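Local coordinates for protein alpha-fucosidase GH29 (PDB 4PSR) that hydrolyses alpha-L-fucosides as a GH29 glycoside hydrolase, probably releasing alpha-1,6-linked fucose from the core N-acetylglucosamine of glycoproteins, at residues D286-P298 / A378-G392. Residues are numbered along the deposited sequence; the frame is centred on the assembly and turned at random. Where two conformers were deposited one is given.
With NAG (2-acetamido-2-deoxy-beta-D-glucopyranose), chain E.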
loop_
_atom_site.group_PDB
_atom_site.type_symbol
_atom_site.label_atom_id
_atom_site.label_comp_id
_atom_site.label_asym_id
_atom_site.label_seq_id
_atom_site.Cartn_x
_atom_site.Cartn_y
_atom_site.Cartn_z
ATOM N N ASP A 286 -3.615 -5.466 1.551
ATOM C CA ASP A 286 -3.574 -4.160 0.890
ATOM C C ASP A 286 -4.837 -3.405 1.272
ATOM O O ASP A 286 -5.958 -3.734 0.851
ATOM C CB ASP A 286 -3.472 -4.375 -0.620
ATOM C CG ASP A 286 -3.356 -3.106 -1.384
ATOM O OD1 ASP A 286 -3.944 -3.040 -2.505
ATOM O OD2 ASP A 286 -2.668 -2.179 -0.919
ATOM N N TRP A 287 -4.684 -2.430 2.149
ATOM C CA TRP A 287 -5.812 -1.682 2.670
ATOM C C TRP A 287 -6.367 -0.697 1.691
ATOM O O TRP A 287 -5.641 -0.175 0.831
ATOM C CB TRP A 287 -5.370 -0.918 3.915
ATOM C CG TRP A 287 -5.321 -1.779 5.130
ATOM C CD1 TRP A 287 -4.467 -2.802 5.367
ATOM C CD2 TRP A 287 -6.181 -1.705 6.267
ATOM N NE1 TRP A 287 -4.729 -3.375 6.587
ATOM C CE2 TRP A 287 -5.787 -2.719 7.155
ATOM C CE3 TRP A 287 -7.251 -0.876 6.622
ATOM C CZ2 TRP A 287 -6.419 -2.927 8.387
ATOM C CZ3 TRP A 287 -7.890 -1.102 7.835
ATOM C CH2 TRP A 287 -7.463 -2.102 8.704
ATOM N N GLU A 288 -7.654 -0.393 1.872
ATOM C CA GLU A 288 -8.344 0.621 1.083
ATOM C C GLU A 288 -7.640 1.966 1.193
ATOM O O GLU A 288 -6.973 2.248 2.171
ATOM C CB GLU A 288 -9.794 0.758 1.575
ATOM C CG GLU A 288 -9.930 1.260 2.999
ATOM C CD GLU A 288 -11.268 0.888 3.624
ATOM O OE1 GLU A 288 -12.289 0.885 2.901
ATOM O OE2 GLU A 288 -11.291 0.583 4.837
ATOM N N ARG A 289 -7.850 2.823 0.198
ATOM C CA ARG A 289 -7.183 4.123 0.153
ATOM C C ARG A 289 -7.328 4.922 1.457
ATOM O O ARG A 289 -8.407 5.015 2.042
ATOM C CB ARG A 289 -7.713 4.909 -1.038
ATOM C CG ARG A 289 -6.867 6.091 -1.427
ATOM C CD ARG A 289 -7.471 6.710 -2.643
ATOM N NE ARG A 289 -6.750 7.902 -3.038
ATOM C CZ ARG A 289 -7.053 8.597 -4.125
ATOM N NH1 ARG A 289 -8.057 8.182 -4.891
ATOM N NH2 ARG A 289 -6.346 9.673 -4.437
ATOM N N GLY A 290 -6.220 5.486 1.921
ATOM C CA GLY A 290 -6.184 6.136 3.222
ATOM C C GLY A 290 -5.502 5.260 4.252
ATOM O O GLY A 290 -4.926 5.774 5.217
ATOM N N GLY A 291 -5.585 3.935 4.069
ATOM C CA GLY A 291 -5.053 2.982 5.031
ATOM C C GLY A 291 -5.817 2.891 6.347
ATOM O O GLY A 291 -6.863 3.524 6.512
ATOM N N PRO A 292 -5.289 2.141 7.306
ATOM C CA PRO A 292 -5.922 1.989 8.621
ATOM C C PRO A 292 -5.810 3.254 9.485
ATOM O O PRO A 292 -4.897 4.057 9.323
ATOM C CB PRO A 292 -5.120 0.845 9.254
ATOM C CG PRO A 292 -3.740 1.024 8.653
ATOM C CD PRO A 292 -4.004 1.415 7.235
ATOM N N SER A 293 -6.721 3.425 10.428
ATOM C CA SER A 293 -6.653 4.556 11.340
ATOM C C SER A 293 -5.615 4.323 12.429
ATOM O O SER A 293 -5.140 5.265 13.061
ATOM C CB SER A 293 -8.019 4.794 11.986
ATOM O OG SER A 293 -8.417 3.641 12.701
ATOM N N ASN A 294 -5.260 3.069 12.638
ATOM C CA ASN A 294 -4.335 2.682 13.689
ATOM C C ASN A 294 -3.089 1.968 13.176
ATOM O O ASN A 294 -3.001 1.625 12.011
ATOM C CB ASN A 294 -5.052 1.714 14.637
ATOM C CG ASN A 294 -5.522 0.444 13.938
ATOM O OD1 ASN A 294 -5.995 0.482 12.809
ATOM N ND2 ASN A 294 -5.406 -0.694 14.629
ATOM N N LEU A 295 -2.149 1.709 14.071
ATOM C CA LEU A 295 -0.981 0.876 13.767
ATOM C C LEU A 295 -1.382 -0.589 13.707
ATOM O O LEU A 295 -1.817 -1.169 14.714
ATOM C CB LEU A 295 0.087 1.099 14.851
ATOM C CG LEU A 295 1.521 0.637 14.573
ATOM C CD1 LEU A 295 2.499 1.270 15.582
ATOM C CD2 LEU A 295 1.656 -0.864 14.629
ATOM N N VAL A 296 -1.231 -1.174 12.527
ATOM C CA VAL A 296 -1.646 -2.550 12.270
ATOM C C VAL A 296 -0.448 -3.473 12.106
ATOM O O VAL A 296 0.546 -3.107 11.467
ATOM C CB VAL A 296 -2.503 -2.558 10.982
ATOM C CG1 VAL A 296 -2.762 -3.956 10.432
ATOM C CG2 VAL A 296 -3.832 -1.827 11.220
ATOM N N ARG A 297 -0.550 -4.671 12.674
ATOM C CA ARG A 297 0.445 -5.722 12.475
ATOM C C ARG A 297 -0.318 -6.992 12.097
ATOM O O ARG A 297 -1.414 -7.234 12.631
ATOM C CB ARG A 297 1.264 -5.960 13.748
ATOM C CG ARG A 297 1.982 -4.692 14.236
ATOM C CD ARG A 297 2.860 -4.946 15.443
ATOM N NE ARG A 297 3.625 -3.762 15.831
ATOM C CZ ARG A 297 4.729 -3.362 15.217
ATOM N NH1 ARG A 297 5.226 -4.046 14.190
ATOM N NH2 ARG A 297 5.339 -2.264 15.632
ATOM N N PRO A 298 0.242 -7.821 11.203
ATOM C CA PRO A 298 1.591 -7.690 10.647
ATOM C C PRO A 298 1.684 -6.669 9.523
ATOM O O PRO A 298 0.695 -6.026 9.129
ATOM C CB PRO A 298 1.887 -9.099 10.131
ATOM C CG PRO A 298 0.541 -9.601 9.733
ATOM C CD PRO A 298 -0.395 -9.068 10.764
ATOM N N ALA A 378 8.209 0.833 12.259
ATOM C CA ALA A 378 7.287 1.541 13.099
ATOM C C ALA A 378 7.703 1.432 14.558
ATOM O O ALA A 378 8.307 0.432 14.987
ATOM C CB ALA A 378 5.884 0.944 12.905
ATOM N N TRP A 379 7.371 2.463 15.320
ATOM C CA TRP A 379 7.517 2.442 16.775
ATOM C C TRP A 379 6.298 1.683 17.329
ATOM O O TRP A 379 5.643 0.991 16.571
ATOM C CB TRP A 379 7.573 3.869 17.294
ATOM C CG TRP A 379 8.154 4.029 18.670
ATOM C CD1 TRP A 379 9.068 3.218 19.277
ATOM C CD2 TRP A 379 7.884 5.094 19.586
ATOM N NE1 TRP A 379 9.378 3.716 20.531
ATOM C CE2 TRP A 379 8.648 4.854 20.749
ATOM C CE3 TRP A 379 7.037 6.201 19.552
ATOM C CZ2 TRP A 379 8.616 5.700 21.847
ATOM C CZ3 TRP A 379 7.020 7.060 20.647
ATOM C CH2 TRP A 379 7.808 6.789 21.784
ATOM N N ASP A 380 5.980 1.789 18.624
ATOM C CA ASP A 380 4.741 1.172 19.105
ATOM C C ASP A 380 3.577 2.150 19.100
ATOM O O ASP A 380 2.450 1.759 19.338
ATOM C CB ASP A 380 4.884 0.512 20.481
ATOM C CG ASP A 380 5.816 -0.709 20.454
ATOM O OD1 ASP A 380 5.750 -1.552 19.524
ATOM O OD2 ASP A 380 6.657 -0.805 21.363
ATOM N N ILE A 381 3.870 3.428 18.863
ATOM C CA ILE A 381 2.863 4.474 18.745
ATOM C C ILE A 381 3.161 5.202 17.443
ATOM O O ILE A 381 4.314 5.542 17.193
ATOM C CB ILE A 381 2.958 5.446 19.945
ATOM C CG1 ILE A 381 2.624 4.710 21.256
ATOM C CG2 ILE A 381 2.023 6.648 19.739
ATOM C CD1 ILE A 381 2.995 5.494 22.509
ATOM N N TYR A 382 2.171 5.379 16.568
ATOM C CA TYR A 382 2.490 5.869 15.209
ATOM C C TYR A 382 2.732 7.375 15.140
ATOM O O TYR A 382 3.448 7.850 14.269
ATOM C CB TYR A 382 1.441 5.474 14.165
ATOM C CG TYR A 382 0.138 6.164 14.308
ATOM C CD1 TYR A 382 -0.074 7.410 13.752
ATOM C CD2 TYR A 382 -0.897 5.552 14.998
ATOM C CE1 TYR A 382 -1.310 8.054 13.902
ATOM C CE2 TYR A 382 -2.099 6.167 15.154
ATOM C CZ TYR A 382 -2.302 7.395 14.608
ATOM O OH TYR A 382 -3.530 7.990 14.772
ATOM N N GLY A 383 2.106 8.130 16.036
ATOM C CA GLY A 383 2.119 9.580 15.916
ATOM C C GLY A 383 1.270 10.261 16.965
ATOM O O GLY A 383 0.658 9.614 17.831
ATOM N N GLU A 384 1.225 11.582 16.846
ATOM C CA GLU A 384 0.431 12.454 17.718
ATOM C C GLU A 384 -0.104 13.642 16.941
ATOM O O GLU A 384 0.505 14.072 15.977
ATOM C CB GLU A 384 1.278 13.022 18.862
ATOM C CG GLU A 384 2.049 12.010 19.645
ATOM C CD GLU A 384 2.993 12.615 20.702
ATOM O OE1 GLU A 384 2.998 13.854 20.923
ATOM O OE2 GLU A 384 3.720 11.813 21.315
ATOM N N GLY A 385 -1.214 14.196 17.414
ATOM C CA GLY A 385 -1.729 15.442 16.862
ATOM C C GLY A 385 -3.165 15.331 16.389
ATOM O O GLY A 385 -3.751 14.259 16.407
ATOM N N PRO A 386 -3.738 16.463 15.961
ATOM C CA PRO A 386 -5.157 16.558 15.631
ATOM C C PRO A 386 -5.525 16.048 14.245
ATOM O O PRO A 386 -6.675 15.595 14.062
ATOM C CB PRO A 386 -5.424 18.061 15.746
ATOM C CG PRO A 386 -4.129 18.698 15.409
ATOM C CD PRO A 386 -3.087 17.782 15.988
ATOM N N ASN A 387 -4.597 16.095 13.290
ATOM C CA ASN A 387 -4.907 15.704 11.911
ATOM C C ASN A 387 -4.648 14.211 11.706
ATOM O O ASN A 387 -3.505 13.747 11.769
ATOM C CB ASN A 387 -4.133 16.573 10.935
ATOM C CG ASN A 387 -4.525 18.052 11.049
ATOM O OD1 ASN A 387 -5.687 18.404 10.827
ATOM N ND2 ASN A 387 -3.577 18.907 11.398
ATOM N N GLN A 388 -5.724 13.466 11.477
ATOM C CA GLN A 388 -5.670 12.013 11.377
ATOM C C GLN A 388 -6.470 11.470 10.183
ATOM O O GLN A 388 -7.159 12.213 9.463
ATOM C CB GLN A 388 -6.200 11.402 12.681
ATOM C CG GLN A 388 -5.470 11.890 13.956
ATOM C CD GLN A 388 -4.102 11.215 14.182
ATOM O OE1 GLN A 388 -3.820 10.160 13.605
ATOM N NE2 GLN A 388 -3.264 11.814 15.031
ATOM N N VAL A 389 -6.330 10.165 9.976
ATOM C CA VAL A 389 -7.086 9.418 8.977
ATOM C C VAL A 389 -8.271 8.764 9.667
ATOM O O VAL A 389 -8.111 8.148 10.731
ATOM C CB VAL A 389 -6.190 8.303 8.345
ATOM C CG1 VAL A 389 -7.029 7.240 7.622
ATOM C CG2 VAL A 389 -5.170 8.900 7.399
ATOM N N GLU A 390 -9.462 8.852 9.074
ATOM C CA GLU A 390 -10.604 8.126 9.653
ATOM C C GLU A 390 -10.678 6.631 9.307
ATOM O O GLU A 390 -11.205 5.834 10.086
ATOM C CB GLU A 390 -11.915 8.820 9.269
ATOM C CG GLU A 390 -12.210 10.048 10.121
ATOM C CD GLU A 390 -12.136 9.734 11.596
ATOM O OE1 GLU A 390 -12.958 8.889 12.071
ATOM O OE2 GLU A 390 -11.235 10.292 12.274
ATOM N N GLY A 391 -10.140 6.240 8.164
ATOM C CA GLY A 391 -10.319 4.877 7.704
ATOM C C GLY A 391 -11.655 4.763 6.993
ATOM O O GLY A 391 -12.345 5.765 6.790
ATOM N N GLY A 392 -12.026 3.547 6.611
ATOM C CA GLY A 392 -13.251 3.337 5.864
ATOM C C GLY A 392 -13.199 4.012 4.505
ATOM O O GLY A 392 -12.269 3.784 3.726
HETATM C C1 NAG E . -3.075 22.731 12.581
HETATM C C2 NAG E . -3.423 24.183 12.860
HETATM C C3 NAG E . -4.302 24.268 14.102
HETATM C C4 NAG E . -5.522 23.374 13.931
HETATM C C5 NAG E . -5.101 21.955 13.544
HETATM C C6 NAG E . -6.280 21.070 13.219
HETATM C C7 NAG E . -1.878 25.980 12.204
HETATM C C8 NAG E . -0.593 26.685 12.522
HETATM N N2 NAG E . -2.217 24.982 13.027
HETATM O O3 NAG E . -4.724 25.616 14.297
HETATM O O4 NAG E . -6.259 23.300 15.144
HETATM O O5 NAG E . -4.275 21.984 12.375
HETATM O O6 NAG E . -7.024 21.584 12.121
HETATM O O7 NAG E . -2.579 26.308 11.254
HETATM O O HOH W 1 -5.529 7.719 12.069
HETATM O O HOH W 2 3.536 -2.103 18.092
HETATM O O HOH W 3 7.880 -2.134 14.226
#
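The loop that leaves strand 284-287 of the TIM barrel meets strand 383-384, an outermost strand of the six-stranded antiparallel sheet that follows the barrel, and its flanking loops; L295 and R297 meet the 378-380 backbone and D380, and S293 meets Y382 and V389. No clear direct hydrogen bond spans the two segments, and three waters do much of the joining. With CG anti to the backbone N (chi1 -164°), L295 sends CD1 over the 379-380 backbone, 3.3 Å from W379 O, and also reaches A378 CB. R297 runs extended to its guanidinium, which meets two waters in its own plane: one accepts from NE and donates to D380 OD1 (2.7 Å), the other accepts from NH2 and donates to A378 O. The direct salt bridge is long, NH2 to D380 OD1 4.0 Å, with the guanidinium and carboxylate planes 75° apart. NH1 forms a salt bridge with E531 of helix 526-532, which makes D380 the secondary partner. Farther along, one water bridges S293 O (2.7 Å) and V389 O. The Y382 ring lies obliquely beside the 293-295 backbone; its hydroxyl donates to Q388 OE1 at a very short 2.5 Å, while Q388 NE2 holds G385 O (2.8 Å, nearly straight at 171°) from above the carbonyl plane. V389 CG1 packs 3.5 Å from G290 O, at the type II turn E288-G291. The seam is thus mostly polar and water-bridged, L295 CD1 its apolar filler; with its hydroxyl tied within 378-392, Y382 meets the barrel loop through its ring.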